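Local coordinates for protein hydroquinone dioxygenase large subunit (Pseudomonas sp., PDB 4ZXA) that is the cupin-type large subunit of a two-subunit, iron(II)-dependent hydroquinone 1,2-dioxygenase, which probably opens the ring of hydroquinone, at residues S226-P232 against T246-L252; L67-R72 against F141-P147. All coordinates share one frame; numbering follows the deposited sequence.

Contact 1: residues S226-P232 against T246-L252. With H8N (4-hydroxybenzonitrile), chain J.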
ATOM      1  N   SER E 226       5.254 -12.973  22.205  1.00 27.00           N
ATOM      2  CA  SER E 226       5.852 -12.944  20.874  1.00 27.44           C
ATOM      3  C   SER E 226       6.245 -11.532  20.459  1.00 26.86           C
ATOM      4  O   SER E 226       5.442 -10.615  20.552  1.00 31.68           O
ATOM      5  CB  SER E 226       4.888 -13.526  19.839  1.00 25.79           C
ATOM      6  OG  SER E 226       5.390 -13.336  18.523  1.00 28.71           O
ATOM      7  N   ASP E 227       7.471 -11.374  19.974  1.00 31.20           N
ATOM      8  CA  ASP E 227       8.014 -10.054  19.634  1.00 29.57           C
ATOM      9  C   ASP E 227       8.026  -9.789  18.133  1.00 30.34           C
ATOM     10  O   ASP E 227       8.616  -8.802  17.682  1.00 32.49           O
ATOM     11  CB  ASP E 227       9.443  -9.911  20.170  1.00 26.87           C
ATOM     12  CG  ASP E 227      10.375 -10.994  19.634  1.00 45.45           C
ATOM     13  OD1 ASP E 227       9.993 -12.195  19.661  1.00 47.61           O
ATOM     14  OD2 ASP E 227      11.488 -10.647  19.176  1.00 47.14           O
ATOM     15  N   VAL E 228       7.385 -10.666  17.363  1.00 25.01           N
ATOM     16  CA  VAL E 228       7.324 -10.525  15.903  1.00 22.46           C
ATOM     17  C   VAL E 228       5.918 -10.817  15.415  1.00 21.42           C
ATOM     18  O   VAL E 228       5.147 -11.488  16.095  1.00 24.12           O
ATOM     19  CB  VAL E 228       8.298 -11.490  15.179  1.00 26.03           C
ATOM     20  CG1 VAL E 228       9.723 -11.256  15.639  1.00 25.86           C
ATOM     21  CG2 VAL E 228       7.893 -12.944  15.422  1.00 17.09           C
ATOM     22  N   THR E 229       5.583 -10.321  14.233  1.00 19.65           N
ATOM     23  CA  THR E 229       4.276 -10.591  13.644  1.00 20.46           C
ATOM     24  C   THR E 229       4.367 -11.406  12.353  1.00 19.26           C
ATOM     25  O   THR E 229       5.393 -11.420  11.685  1.00 18.65           O
ATOM     26  CB  THR E 229       3.520  -9.298  13.347  1.00 18.85           C
ATOM     27  OG1 THR E 229       4.242  -8.554  12.356  1.00 26.97           O
ATOM     28  CG2 THR E 229       3.388  -8.479  14.597  1.00 24.64           C
ATOM     29  N   TRP E 230       3.278 -12.083  12.017  1.00 21.56           N
ATOM     30  CA  TRP E 230       3.219 -12.924  10.827  1.00 19.08           C
ATOM     31  C   TRP E 230       4.454 -13.813  10.700  1.00 23.40           C
ATOM     32  O   TRP E 230       5.213 -13.736   9.715  1.00 23.38           O
ATOM     33  CB  TRP E 230       3.013 -12.063   9.603  1.00 17.16           C
ATOM     34  CG  TRP E 230       1.845 -11.126   9.759  1.00 19.81           C
ATOM     35  CD1 TRP E 230       1.891  -9.817  10.131  1.00 16.90           C
ATOM     36  CD2 TRP E 230       0.466 -11.439   9.551  1.00 18.51           C
ATOM     37  NE1 TRP E 230       0.625  -9.283  10.156  1.00 20.51           N
ATOM     38  CE2 TRP E 230      -0.270 -10.262   9.809  1.00 23.69           C
ATOM     39  CE3 TRP E 230      -0.224 -12.593   9.170  1.00 20.44           C
ATOM     40  CZ2 TRP E 230      -1.661 -10.212   9.684  1.00 23.17           C
ATOM     41  CZ3 TRP E 230      -1.598 -12.546   9.049  1.00 18.71           C
ATOM     42  CH2 TRP E 230      -2.304 -11.363   9.298  1.00 19.89           C
ATOM     43  N   ASN E 231       4.652 -14.655  11.714  1.00 19.84           N
ATOM     44  CA  ASN E 231       5.777 -15.571  11.728  1.00 23.22           C
ATOM     45  C   ASN E 231       5.484 -16.914  12.390  1.00 20.56           C
ATOM     46  O   ASN E 231       5.801 -17.124  13.558  1.00 19.43           O
ATOM     47  CB  ASN E 231       6.990 -14.913  12.372  1.00 25.77           C
ATOM     48  CG  ASN E 231       8.283 -15.618  12.006  1.00 29.52           C
ATOM     49  OD1 ASN E 231       8.548 -15.879  10.832  1.00 24.02           O
ATOM     50  ND2 ASN E 231       9.080 -15.951  13.009  1.00 29.12           N
ATOM     51  N   PRO E 232       4.873 -17.826  11.629  1.00 23.26           N
ATOM     52  CA  PRO E 232       4.567 -19.163  12.145  1.00 24.81           C
ATOM     53  C   PRO E 232       5.822 -19.789  12.746  1.00 29.22           C
ATOM     54  O   PRO E 232       6.850 -19.871  12.064  1.00 24.72           O
ATOM     55  CB  PRO E 232       4.121 -19.933  10.892  1.00 20.99           C
ATOM     56  CG  PRO E 232       3.609 -18.848   9.950  1.00 20.71           C
ATOM     57  CD  PRO E 232       4.522 -17.675  10.203  1.00 21.75           C
ATOM     58  N   THR E 246       1.374 -18.152  15.630  1.00 23.82           N
ATOM     59  CA  THR E 246       2.013 -16.866  15.379  1.00 22.19           C
ATOM     60  C   THR E 246       1.024 -15.758  15.749  1.00 23.30           C
ATOM     61  O   THR E 246      -0.183 -15.981  15.743  1.00 20.77           O
ATOM     62  CB  THR E 246       2.430 -16.740  13.898  1.00 21.43           C
ATOM     63  OG1 THR E 246       2.922 -15.426  13.637  1.00 21.52           O
ATOM     64  CG2 THR E 246       1.250 -17.012  12.983  1.00 21.85           C
ATOM     65  N   THR E 247       1.540 -14.582  16.096  1.00 21.75           N
ATOM     66  CA  THR E 247       0.707 -13.455  16.471  1.00 19.69           C
ATOM     67  C   THR E 247       0.659 -12.463  15.318  1.00 22.07           C
ATOM     68  O   THR E 247       1.691 -12.005  14.848  1.00 22.13           O
ATOM     69  CB  THR E 247       1.217 -12.790  17.767  1.00 21.54           C
ATOM     70  OG1 THR E 247       2.505 -12.212  17.541  1.00 24.19           O
ATOM     71  CG2 THR E 247       1.331 -13.841  18.877  1.00 19.75           C
ATOM     72  N   GLU E 248      -0.548 -12.145  14.864  1.00 20.64           N
ATOM     73  CA  GLU E 248      -0.744 -11.365  13.655  1.00 21.68           C
ATOM     74  C   GLU E 248      -1.319  -9.985  13.951  1.00 21.75           C
ATOM     75  O   GLU E 248      -2.308  -9.839  14.674  1.00 19.35           O
ATOM     76  CB  GLU E 248      -1.671 -12.109  12.679  1.00 19.68           C
ATOM     77  CG  GLU E 248      -1.592 -13.623  12.747  1.00 21.08           C
ATOM     78  CD  GLU E 248      -0.288 -14.202  12.212  1.00 27.07           C
ATOM     79  OE1 GLU E 248       0.805 -13.709  12.579  1.00 24.36           O
ATOM     80  OE2 GLU E 248      -0.361 -15.174  11.424  1.00 25.80           O
ATOM     81  N   GLU E 249      -0.675  -8.967  13.401  1.00 22.70           N
ATOM     82  CA  GLU E 249      -1.144  -7.597  13.531  1.00 22.74           C
ATOM     83  C   GLU E 249      -1.042  -6.896  12.183  1.00 21.87           C
ATOM     84  O   GLU E 249      -0.148  -7.188  11.396  1.00 21.10           O
ATOM     85  CB  GLU E 249      -0.352  -6.842  14.597  1.00 18.59           C
ATOM     86  CG  GLU E 249      -1.031  -5.575  15.072  1.00 23.15           C
ATOM     87  CD  GLU E 249      -0.332  -4.935  16.246  1.00 24.88           C
ATOM     88  OE1 GLU E 249       0.429  -5.626  16.943  1.00 21.71           O
ATOM     89  OE2 GLU E 249      -0.547  -3.733  16.472  1.00 24.25           O
ATOM     90  N   PHE E 250      -1.945  -5.956  11.930  1.00 20.83           N
ATOM     91  CA  PHE E 250      -1.975  -5.248  10.660  1.00 19.84           C
ATOM     92  C   PHE E 250      -2.207  -6.175   9.467  1.00 19.33           C
ATOM     93  O   PHE E 250      -3.161  -6.945   9.445  1.00 18.41           O
ATOM     94  CB  PHE E 250      -0.680  -4.454  10.470  1.00 20.16           C
ATOM     95  CG  PHE E 250      -0.769  -3.391   9.418  1.00 22.27           C
ATOM     96  CD1 PHE E 250      -1.876  -2.571   9.335  1.00 19.41           C
ATOM     97  CD2 PHE E 250       0.259  -3.210   8.510  1.00 22.71           C
ATOM     98  CE1 PHE E 250      -1.957  -1.593   8.368  1.00 22.05           C
ATOM     99  CE2 PHE E 250       0.180  -2.235   7.543  1.00 20.60           C
ATOM    100  CZ  PHE E 250      -0.927  -1.427   7.473  1.00 20.19           C
ATOM    101  N   ILE E 251      -1.349  -6.067   8.463  1.00 19.24           N
ATOM    102  CA  ILE E 251      -1.498  -6.837   7.235  1.00 20.59           C
ATOM    103  C   ILE E 251      -0.356  -7.807   6.970  1.00 16.77           C
ATOM    104  O   ILE E 251       0.806  -7.440   7.079  1.00 19.57           O
ATOM    105  CB  ILE E 251      -1.590  -5.898   6.012  1.00 25.53           C
ATOM    106  CG1 ILE E 251      -2.571  -4.758   6.277  1.00 20.98           C
ATOM    107  CG2 ILE E 251      -1.983  -6.667   4.764  1.00 21.87           C
ATOM    108  CD1 ILE E 251      -2.539  -3.682   5.229  1.00 23.79           C
ATOM    109  N   LEU E 252      -0.692  -9.044   6.614  1.00 18.52           N
ATOM    110  CA  LEU E 252       0.318 -10.000   6.145  1.00 21.12           C
ATOM    111  C   LEU E 252       1.228  -9.297   5.121  1.00 19.44           C
ATOM    112  O   LEU E 252       0.760  -8.796   4.103  1.00 18.36           O
ATOM    113  CB  LEU E 252      -0.357 -11.220   5.503  1.00 15.86           C
ATOM    114  CG  LEU E 252       0.572 -12.316   4.964  1.00 19.76           C
ATOM    115  CD1 LEU E 252       1.381 -12.978   6.087  1.00 17.55           C
ATOM    116  CD2 LEU E 252      -0.205 -13.366   4.168  1.00 17.83           C
TER
HETATM  117  NAA H8N J 402       0.158 -18.327   3.913  1.00 25.61           N
HETATM  118  CAC H8N J 402       0.431 -17.875   4.927  1.00 26.08           C
HETATM  119  CAI H8N J 402       0.747 -17.296   6.266  1.00 22.33           C
HETATM  120  CAF H8N J 402      -0.290 -17.145   7.179  1.00 26.14           C
HETATM  121  CAD H8N J 402      -0.036 -16.606   8.437  1.00 25.04           C
HETATM  122  CAH H8N J 402       1.264 -16.234   8.738  1.00 21.20           C
HETATM  123  OAB H8N J 402       1.524 -15.691   9.968  1.00 24.40           O
HETATM  124  CAE H8N J 402       2.303 -16.384   7.826  1.00 23.16           C
HETATM  125  CAG H8N J 402       2.041 -16.925   6.577  1.00 22.78           C
HETATM  126  O   HOH W   1       4.506 -13.876  15.375  1.00 26.82           O
HETATM  127  O   HOH W   2       2.598  -6.339  11.217  1.00 19.93           O
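Trp230 is tied to the strand at both its indole and its backbone nitrogen. Trp230 NE1 gives a 2.6 Å hydrogen bond to O of Glu249, which it meets from above the carbonyl plane, at an N-H...O angle of 153°. The backbone N of Trp230 bonds to O of Thr247 at 3.2 Å and only weakly to OE1 of Glu248. Next along the loop, Asn231 N donates at 2.7 Å to Thr246 OG1, which a chi1 of 174° turns to the loop; that hydroxyl donates in turn to Glu248 OE1. Trp230, Asn231, Pro232, Thr246, Glu248 and Leu252 line part of the cupin-fold pocket, where strand 241-249 turns at Phe250 into strand 251-257 and the ligand's CAE carbon lies 3.5 Å from Pro232 CD. The indole of Trp230 fills the corner, with CB of Glu248 3.4 Å from the centre of its six-membered ring and, over the opposite face, CA of Leu252 3.8 Å from the centre of the five-membered ring. With an alanine in place of Trp230, Glu249 O would probably lose its indole donor and a gap would open between Glu248 and Leu252. Farther out, Ser226 CB packs 3.7 Å from Thr247 CG2.

Contact 2: residues L67-R72 against F141-P147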
ATOM      1  N   LEU E  67      10.710  -3.945   2.857  1.00 22.69           N
ATOM      2  CA  LEU E  67      11.480  -4.579   3.927  1.00 22.78           C
ATOM      3  C   LEU E  67      10.679  -5.610   4.718  1.00 22.39           C
ATOM      4  O   LEU E  67      11.203  -6.682   5.021  1.00 21.63           O
ATOM      5  CB  LEU E  67      12.091  -3.546   4.875  1.00 23.37           C
ATOM      6  CG  LEU E  67      13.168  -2.705   4.192  1.00 28.62           C
ATOM      7  CD1 LEU E  67      13.480  -1.487   5.028  1.00 22.26           C
ATOM      8  CD2 LEU E  67      14.421  -3.555   3.926  1.00 23.81           C
ATOM      9  N   ARG E  68       9.426  -5.310   5.052  1.00 20.13           N
ATOM     10  CA  ARG E  68       8.620  -6.288   5.778  1.00 21.42           C
ATOM     11  C   ARG E  68       8.498  -7.562   4.940  1.00 23.39           C
ATOM     12  O   ARG E  68       8.603  -8.687   5.464  1.00 25.70           O
ATOM     13  CB  ARG E  68       7.227  -5.744   6.107  1.00 25.08           C
ATOM     14  CG  ARG E  68       7.217  -4.491   6.962  1.00 23.65           C
ATOM     15  CD  ARG E  68       5.810  -4.174   7.474  1.00 23.41           C
ATOM     16  NE  ARG E  68       5.727  -2.807   7.982  1.00 28.94           N
ATOM     17  CZ  ARG E  68       5.193  -1.788   7.314  1.00 29.31           C
ATOM     18  NH1 ARG E  68       4.664  -1.974   6.106  1.00 26.07           N
ATOM     19  NH2 ARG E  68       5.183  -0.583   7.865  1.00 28.12           N
ATOM     20  N   ALA E  69       8.301  -7.386   3.635  1.00 20.92           N
ATOM     21  CA  ALA E  69       8.117  -8.529   2.739  1.00 22.07           C
ATOM     22  C   ALA E  69       9.369  -9.378   2.660  1.00 21.84           C
ATOM     23  O   ALA E  69       9.301 -10.591   2.803  1.00 22.91           O
ATOM     24  CB  ALA E  69       7.708  -8.074   1.351  1.00 20.03           C
ATOM     25  N   MET E  70      10.517  -8.740   2.451  1.00 22.63           N
ATOM     26  CA  MET E  70      11.766  -9.476   2.268  1.00 24.20           C
ATOM     27  C   MET E  70      12.154 -10.122   3.574  1.00 23.79           C
ATOM     28  O   MET E  70      12.722 -11.222   3.598  1.00 21.80           O
ATOM     29  CB  MET E  70      12.908  -8.573   1.776  1.00 22.42           C
ATOM     30  CG  MET E  70      14.251  -9.304   1.693  1.00 23.39           C
ATOM     31  SD  MET E  70      15.509  -8.410   0.758  1.00 30.95           S
ATOM     32  CE  MET E  70      14.810  -8.540  -0.903  1.00 21.39           C
ATOM     33  N   MET E  71      11.832  -9.432   4.664  1.00 22.96           N
ATOM     34  CA  MET E  71      12.075  -9.979   5.996  1.00 23.04           C
ATOM     35  C   MET E  71      11.345 -11.294   6.164  1.00 25.25           C
ATOM     36  O   MET E  71      11.898 -12.224   6.734  1.00 27.40           O
ATOM     37  CB  MET E  71      11.627  -9.022   7.087  1.00 25.39           C
ATOM     38  CG  MET E  71      11.868  -9.561   8.474  1.00 26.92           C
ATOM     39  SD  MET E  71      13.579  -9.431   8.989  1.00 28.62           S
ATOM     40  CE  MET E  71      14.083 -11.154   9.069  1.00 24.61           C
ATOM     41  N   ARG E  72      10.106 -11.381   5.675  1.00 20.48           N
ATOM     42  CA  ARG E  72       9.375 -12.636   5.789  1.00 20.65           C
ATOM     43  C   ARG E  72      10.027 -13.682   4.897  1.00 24.62           C
ATOM     44  O   ARG E  72      10.259 -14.809   5.333  1.00 21.82           O
ATOM     45  CB  ARG E  72       7.867 -12.488   5.476  1.00 19.31           C
ATOM     46  CG  ARG E  72       7.076 -11.574   6.454  1.00 17.00           C
ATOM     47  CD  ARG E  72       7.459 -11.862   7.889  1.00 19.36           C
ATOM     48  NE  ARG E  72       6.744 -11.072   8.888  1.00 19.36           N
ATOM     49  CZ  ARG E  72       6.953  -9.774   9.115  1.00 22.43           C
ATOM     50  NH1 ARG E  72       7.819  -9.088   8.373  1.00 22.19           N
ATOM     51  NH2 ARG E  72       6.277  -9.155  10.070  1.00 23.47           N
ATOM     52  N   PHE E 141      13.973   1.147  12.522  1.00 26.98           N
ATOM     53  CA  PHE E 141      12.921   0.366  11.873  1.00 25.66           C
ATOM     54  C   PHE E 141      13.101  -1.147  12.050  1.00 27.09           C
ATOM     55  O   PHE E 141      14.134  -1.712  11.698  1.00 25.83           O
ATOM     56  CB  PHE E 141      12.865   0.718  10.376  1.00 26.42           C
ATOM     57  CG  PHE E 141      11.784   0.001   9.607  1.00 25.04           C
ATOM     58  CD1 PHE E 141      10.454   0.393   9.723  1.00 24.02           C
ATOM     59  CD2 PHE E 141      12.098  -1.039   8.737  1.00 25.11           C
ATOM     60  CE1 PHE E 141       9.445  -0.254   9.010  1.00 22.88           C
ATOM     61  CE2 PHE E 141      11.099  -1.688   8.022  1.00 27.89           C
ATOM     62  CZ  PHE E 141       9.762  -1.292   8.163  1.00 27.41           C
ATOM     63  N   ASP E 142      12.071  -1.798  12.577  1.00 31.27           N
ATOM     64  CA  ASP E 142      12.065  -3.240  12.776  1.00 22.50           C
ATOM     65  C   ASP E 142      11.035  -3.869  11.842  1.00 25.29           C
ATOM     66  O   ASP E 142       9.838  -3.813  12.106  1.00 23.61           O
ATOM     67  CB  ASP E 142      11.744  -3.550  14.238  1.00 24.87           C
ATOM     68  CG  ASP E 142      11.394  -5.017  14.478  1.00 27.64           C
ATOM     69  OD1 ASP E 142      11.687  -5.889  13.632  1.00 22.65           O
ATOM     70  OD2 ASP E 142      10.826  -5.299  15.544  1.00 28.32           O
ATOM     71  N   PRO E 143      11.506  -4.486  10.749  1.00 23.78           N
ATOM     72  CA  PRO E 143      10.701  -5.102   9.681  1.00 25.83           C
ATOM     73  C   PRO E 143       9.793  -6.245  10.166  1.00 23.74           C
ATOM     74  O   PRO E 143       8.912  -6.677   9.418  1.00 21.87           O
ATOM     75  CB  PRO E 143      11.757  -5.679   8.722  1.00 22.93           C
ATOM     76  CG  PRO E 143      13.037  -5.092   9.130  1.00 25.23           C
ATOM     77  CD  PRO E 143      12.936  -4.763  10.581  1.00 22.85           C
ATOM     78  N   PHE E 144      10.012  -6.722  11.388  1.00 21.97           N
ATOM     79  CA  PHE E 144       9.241  -7.836  11.930  1.00 25.23           C
ATOM     80  C   PHE E 144       8.071  -7.393  12.821  1.00 24.70           C
ATOM     81  O   PHE E 144       7.333  -8.220  13.352  1.00 23.45           O
ATOM     82  CB  PHE E 144      10.165  -8.735  12.734  1.00 26.82           C
ATOM     83  CG  PHE E 144      10.373 -10.088  12.132  1.00 27.12           C
ATOM     84  CD1 PHE E 144      11.638 -10.651  12.099  1.00 25.44           C
ATOM     85  CD2 PHE E 144       9.303 -10.809  11.633  1.00 24.85           C
ATOM     86  CE1 PHE E 144      11.832 -11.893  11.563  1.00 30.56           C
ATOM     87  CE2 PHE E 144       9.491 -12.072  11.099  1.00 26.02           C
ATOM     88  CZ  PHE E 144      10.757 -12.608  11.067  1.00 33.06           C
ATOM     89  N   ALA E 145       7.905  -6.089  12.978  1.00 22.95           N
ATOM     90  CA  ALA E 145       6.909  -5.557  13.894  1.00 28.44           C
ATOM     91  C   ALA E 145       5.804  -4.812  13.161  1.00 27.27           C
ATOM     92  O   ALA E 145       5.982  -4.402  12.016  1.00 24.39           O
ATOM     93  CB  ALA E 145       7.573  -4.640  14.899  1.00 26.86           C
ATOM     94  N   ALA E 146       4.664  -4.649  13.830  1.00 24.61           N
ATOM     95  CA  ALA E 146       3.572  -3.840  13.302  1.00 23.48           C
ATOM     96  C   ALA E 146       3.949  -2.373  13.349  1.00 25.27           C
ATOM     97  O   ALA E 146       4.841  -1.977  14.103  1.00 23.81           O
ATOM     98  CB  ALA E 146       2.303  -4.071  14.084  1.00 24.89           C
ATOM     99  N   PRO E 147       3.276  -1.562  12.530  1.00 23.30           N
ATOM    100  CA  PRO E 147       3.637  -0.149  12.396  1.00 23.44           C
ATOM    101  C   PRO E 147       3.557   0.608  13.717  1.00 22.71           C
ATOM    102  O   PRO E 147       4.437   1.402  14.017  1.00 24.56           O
ATOM    103  CB  PRO E 147       2.620   0.370  11.381  1.00 25.15           C
ATOM    104  CG  PRO E 147       2.292  -0.851  10.547  1.00 22.17           C
ATOM    105  CD  PRO E 147       2.314  -1.994  11.501  1.00 20.56           C
TER
HETATM  106  O   HOH W   3       5.863  -6.460  10.008  1.00 26.55           O
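Arg72 reaches back along its own helix to hold a turn of the facing loop by a main-chain oxygen rather than by a carboxylate. Its chain, bent at chi2 (-44°), brings NH1 of Arg72 to 2.8 Å from O of Pro143 with an N-H...O angle of 151°, while the same nitrogen makes a weak bond to O of Arg68. A water joins in: it accepts from NH2 of Arg72 and donates to the carbonyls of Pro143 and Ala145, so O of Pro143 is gripped twice. The guanidinium of Arg72 also lies against Phe144, whose CD2 sits 3.6 Å above its centre, the two planes inclined by 55°.

Met71 meets a face of the same phenyl ring. Met71 CG stands over the centre of the Phe144 ring, 3.8 Å from its centroid, SD makes an oblique Met-aromatic contact, and the CE methyl of Met71 comes to 3.4 Å from CE1 of Phe144. The loop offers these groups from a type I turn, Asp142 to Ala145, that is braced by an Asx turn in which Asp142 OD1 accepts from the backbone N of Phe144. Pro143, within the turn, presses CB to 3.7 Å from CB of Met71. One helical turn earlier, CB of Leu67 meets the edge of the Phe141 ring at CE2, 3.8 Å away, and the extended Arg68 carries NH2 past CG of Pro147.

The contact thus packs helix 63-75 against the loop between helices 122-136 and 162-165: Leu67 also touches Leu133 of helix 122-136, Met71 and Pro143 both rest on Ile165, and Arg68 and Arg72 lean on Pro253 of strand 251-257.

Contact 2 closes before contact 1 opens along the chain, yet their centres lie only 10 Å apart, each about 9 Å from the centre of the chain. Contact 2 belongs to the N-terminal family region; contact 1 joins a loop to strands 241-249 and 251-257 and lines the ligand pocket. Loop 226-232 is the bridge: Thr229 N probably bonds to Phe144 O at 2.9 Å, and Arg72 extends NH2 to Thr229 O and NE to Trp230 O. Ala146 and Pro147 pack on Glu249 and Phe250, and both contacts reach Tyr44 of the second subunit. Helix 63-75 is thereby connected, through a loop that lines the pocket, to the cadmium-bearing cupin core and to the subunit interface.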